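Local structure of hypothetical protein, IPT/TIG domain protein (4HW6) at residues 14-22 against 84-95. The protein is of unknown function but probably binds carbohydrate as an auxiliary nutrient-binding protein, pairing an IPT/TIG domain with a six-bladed beta-propeller. Sequence-based numbering, arbitrary orientation.
Sequences FNPKEEIVV and VSVVGDDEAELK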
loop_
_atom_site.group_PDB
_atom_site.type_symbol
_atom_site.label_atom_id
_atom_site.label_comp_id
_atom_site.label_asym_id
_atom_site.label_seq_id
_atom_site.Cartn_x
_atom_site.Cartn_y
_atom_site.Cartn_z
ATOM N N PHE A 14 3.679 48.075 7.980
ATOM C CA PHE A 14 2.663 47.357 8.749
ATOM C C PHE A 14 1.987 48.285 9.771
ATOM O O PHE A 14 2.659 49.041 10.462
ATOM C CB PHE A 14 3.300 46.157 9.459
ATOM C CG PHE A 14 2.360 45.423 10.363
ATOM C CD1 PHE A 14 1.342 44.646 9.839
ATOM C CD2 PHE A 14 2.487 45.521 11.744
ATOM C CE1 PHE A 14 0.467 43.976 10.676
ATOM C CE2 PHE A 14 1.615 44.853 12.583
ATOM C CZ PHE A 14 0.603 44.080 12.048
ATOM N N ASN A 15 0.656 48.238 9.831
ATOM C CA ASN A 15 -0.117 49.027 10.791
ATOM C C ASN A 15 -0.690 48.083 11.846
ATOM O O ASN A 15 -1.588 47.290 11.540
ATOM C CB ASN A 15 -1.252 49.781 10.092
ATOM C CG ASN A 15 -1.999 50.727 11.030
ATOM O OD1 ASN A 15 -1.962 50.580 12.260
ATOM N ND2 ASN A 15 -2.680 51.711 10.449
ATOM N N PRO A 16 -0.181 48.165 13.092
ATOM C CA PRO A 16 -0.629 47.217 14.126
ATOM C C PRO A 16 -2.083 47.410 14.585
ATOM O O PRO A 16 -2.641 46.536 15.248
ATOM C CB PRO A 16 0.357 47.452 15.278
ATOM C CG PRO A 16 0.914 48.816 15.061
ATOM C CD PRO A 16 0.855 49.093 13.586
ATOM N N LYS A 17 -2.696 48.537 14.225
ATOM C CA LYS A 17 -4.097 48.761 14.531
ATOM C C LYS A 17 -5.032 47.970 13.638
ATOM O O LYS A 17 -6.171 47.715 14.023
ATOM C CB LYS A 17 -4.453 50.235 14.382
ATOM C CG LYS A 17 -3.686 51.152 15.312
ATOM C CD LYS A 17 -3.995 52.611 15.012
ATOM C CE LYS A 17 -5.487 52.889 15.005
ATOM N NZ LYS A 17 -5.802 54.349 15.096
ATOM N N GLU A 18 -4.564 47.622 12.443
ATOM C CA GLU A 18 -5.420 47.051 11.408
ATOM C C GLU A 18 -5.224 45.549 11.289
ATOM O O GLU A 18 -4.144 45.035 11.557
ATOM C CB GLU A 18 -5.099 47.676 10.052
ATOM C CG GLU A 18 -5.382 49.166 9.945
ATOM C CD GLU A 18 -5.245 49.677 8.518
ATOM O OE1 GLU A 18 -4.676 48.955 7.659
ATOM O OE2 GLU A 18 -5.719 50.801 8.249
ATOM N N GLU A 19 -6.273 44.860 10.848
ATOM C CA GLU A 19 -6.200 43.420 10.619
ATOM C C GLU A 19 -5.410 43.118 9.349
ATOM O O GLU A 19 -5.286 43.966 8.462
ATOM C CB GLU A 19 -7.608 42.819 10.510
ATOM C CG GLU A 19 -8.447 42.938 11.777
ATOM C CD GLU A 19 -7.734 42.394 13.015
ATOM O OE1 GLU A 19 -7.426 41.182 13.044
ATOM O OE2 GLU A 19 -7.481 43.178 13.958
ATOM N N ILE A 20 -4.853 41.917 9.273
ATOM C CA ILE A 20 -4.310 41.437 8.011
ATOM C C ILE A 20 -5.458 40.787 7.237
ATOM O O ILE A 20 -6.149 39.906 7.750
ATOM C CB ILE A 20 -3.148 40.461 8.225
ATOM C CG1 ILE A 20 -1.946 41.207 8.795
ATOM C CG2 ILE A 20 -2.783 39.758 6.921
ATOM C CD1 ILE A 20 -0.814 40.297 9.235
ATOM N N VAL A 21 -5.671 41.246 6.011
ATOM C CA VAL A 21 -6.715 40.703 5.148
ATOM C C VAL A 21 -6.033 39.973 4.002
ATOM O O VAL A 21 -5.118 40.507 3.378
ATOM C CB VAL A 21 -7.622 41.807 4.581
ATOM C CG1 VAL A 21 -8.769 41.188 3.796
ATOM C CG2 VAL A 21 -8.148 42.689 5.711
ATOM N N VAL A 22 -6.427 38.726 3.773
ATOM C CA VAL A 22 -5.917 37.984 2.644
ATOM C C VAL A 22 -7.100 37.874 1.680
ATOM O O VAL A 22 -8.067 37.154 1.952
ATOM C CB VAL A 22 -5.359 36.605 3.071
ATOM C CG1 VAL A 22 -4.648 35.940 1.896
ATOM C CG2 VAL A 22 -4.412 36.757 4.268
ATOM N N VAL A 84 -1.383 34.435 6.315
ATOM C CA VAL A 84 -0.300 35.408 6.337
ATOM C C VAL A 84 -0.245 36.013 7.729
ATOM O O VAL A 84 -1.268 36.472 8.255
ATOM C CB VAL A 84 -0.529 36.527 5.304
ATOM C CG1 VAL A 84 0.565 37.590 5.399
ATOM C CG2 VAL A 84 -0.597 35.935 3.894
ATOM N N SER A 85 0.950 36.015 8.307
ATOM C CA SER A 85 1.193 36.557 9.638
ATOM C C SER A 85 2.321 37.574 9.594
ATOM O O SER A 85 3.270 37.434 8.809
ATOM C CB SER A 85 1.595 35.427 10.587
ATOM O OG SER A 85 0.554 34.468 10.723
ATOM N N VAL A 86 2.242 38.578 10.462
ATOM C CA VAL A 86 3.338 39.530 10.641
ATOM C C VAL A 86 3.795 39.444 12.094
ATOM O O VAL A 86 2.967 39.443 13.005
ATOM C CB VAL A 86 2.919 40.968 10.260
ATOM C CG1 VAL A 86 3.927 41.984 10.775
ATOM C CG2 VAL A 86 2.770 41.085 8.746
ATOM N N VAL A 87 5.109 39.343 12.301
ATOM C CA VAL A 87 5.689 39.246 13.645
ATOM C C VAL A 87 6.368 40.563 14.023
ATOM O O VAL A 87 6.747 41.340 13.147
ATOM C CB VAL A 87 6.721 38.092 13.758
ATOM C CG1 VAL A 87 6.100 36.762 13.355
ATOM C CG2 VAL A 87 7.951 38.366 12.909
ATOM N N GLY A 88 6.511 40.802 15.323
ATOM C CA GLY A 88 7.217 41.988 15.840
ATOM C C GLY A 88 8.732 41.823 15.902
ATOM O O GLY A 88 9.284 40.847 15.383
ATOM N N ASP A 89 9.401 42.783 16.538
ATOM C CA ASP A 89 10.861 42.740 16.723
ATOM C C ASP A 89 11.279 41.529 17.555
ATOM O O ASP A 89 12.313 40.915 17.298
ATOM C CB ASP A 89 11.362 44.018 17.416
ATOM C CG ASP A 89 11.095 45.281 16.607
ATOM O OD1 ASP A 89 10.780 45.178 15.404
ATOM O OD2 ASP A 89 11.204 46.384 17.182
ATOM N N ASP A 90 10.461 41.196 18.552
ATOM C CA ASP A 90 10.682 40.022 19.407
ATOM C C ASP A 90 10.255 38.710 18.737
ATOM O O ASP A 90 10.297 37.648 19.359
ATOM C CB ASP A 90 9.951 40.194 20.753
ATOM C CG ASP A 90 8.471 40.571 20.591
ATOM O OD1 ASP A 90 7.863 40.269 19.531
ATOM O OD2 ASP A 90 7.922 41.184 21.534
ATOM N N GLU A 91 9.825 38.803 17.477
ATOM C CA GLU A 91 9.435 37.653 16.656
ATOM C C GLU A 91 8.143 36.966 17.118
ATOM O O GLU A 91 7.840 35.860 16.676
ATOM C CB GLU A 91 10.592 36.651 16.533
ATOM C CG GLU A 91 11.925 37.324 16.222
ATOM C CD GLU A 91 12.862 36.463 15.400
ATOM O OE1 GLU A 91 12.394 35.818 14.434
ATOM O OE2 GLU A 91 14.074 36.447 15.707
ATOM N N ALA A 92 7.382 37.638 17.981
ATOM C CA ALA A 92 6.047 37.184 18.377
ATOM C C ALA A 92 5.013 37.700 17.364
ATOM O O ALA A 92 5.136 38.818 16.863
ATOM C CB ALA A 92 5.710 37.668 19.784
ATOM N N GLU A 93 4.004 36.879 17.075
ATOM C CA GLU A 93 2.981 37.199 16.077
ATOM C C GLU A 93 2.129 38.373 16.548
ATOM O O GLU A 93 1.597 38.355 17.653
ATOM C CB GLU A 93 2.094 35.976 15.821
ATOM C CG GLU A 93 0.977 36.180 14.805
ATOM C CD GLU A 93 0.169 34.905 14.575
ATOM O OE1 GLU A 93 0.711 33.935 13.998
ATOM O OE2 GLU A 93 -1.012 34.870 14.976
ATOM N N LEU A 94 2.021 39.395 15.701
ATOM C CA LEU A 94 1.203 40.569 15.987
ATOM C C LEU A 94 -0.206 40.394 15.428
ATOM O O LEU A 94 -1.196 40.662 16.118
ATOM C CB LEU A 94 1.861 41.812 15.384
ATOM C CG LEU A 94 3.104 42.286 16.138
ATOM C CD1 LEU A 94 3.863 43.312 15.311
ATOM C CD2 LEU A 94 2.707 42.847 17.497
ATOM N N LYS A 95 -0.282 39.962 14.165
ATOM C CA LYS A 95 -1.550 39.738 13.475
ATOM C C LYS A 95 -1.415 38.575 12.497
ATOM O O LYS A 95 -0.323 38.260 12.033
ATOM C CB LYS A 95 -1.966 40.969 12.654
ATOM C CG LYS A 95 -2.233 42.249 13.408
ATOM C CD LYS A 95 -3.568 42.242 14.122
ATOM C CE LYS A 95 -3.801 43.572 14.810
ATOM N NZ LYS A 95 -5.173 43.655 15.365
#
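Phe-14 to Val-22 packs across the beta hairpin Val-84 to Lys-95 mainly through side chains, with the CA atoms of Ile-20 and Lys-95, the nearest pair, 6.4 Å apart, in the immunoglobulin-like IPT/TIG domain. A classic beta bulge opposite Val-86 puts the consecutive Leu-94 and Lys-95 on one side, both toward residues 14-22. A flat ring suits Phe-14: its face accepts Val-86 CG1, a CH-pi contact 3.7 Å from the centroid, and its edge takes Lys-95 CG, 3.6 Å from CZ. Phe-14 CG lies anti to the backbone N (chi1 175°), carrying the ring over the hairpin, where Leu-94 CD1 touches CE2 obliquely at 3.9 Å. Deeper in, Ile-20 is long enough for CD1 to reach past Lys-95 CB to within 3.7 Å of Val-86 CG2, and the compact Val-22 and Val-84 meet through their CG2 methyls beside Val-38. Lysine suits the boundary: CB and CG line Ile-20 and Phe-14, then a bend at chi2 (-76°) takes CE past the type I turn Asn-15 to Glu-18, 3.2 Å from Pro-16 O and beside Glu-18 O. Glu-19 completes a surface salt bridge: Lys-95 NZ meets OE2 at 2.7 Å, syn but 35° out of the carboxylate plane.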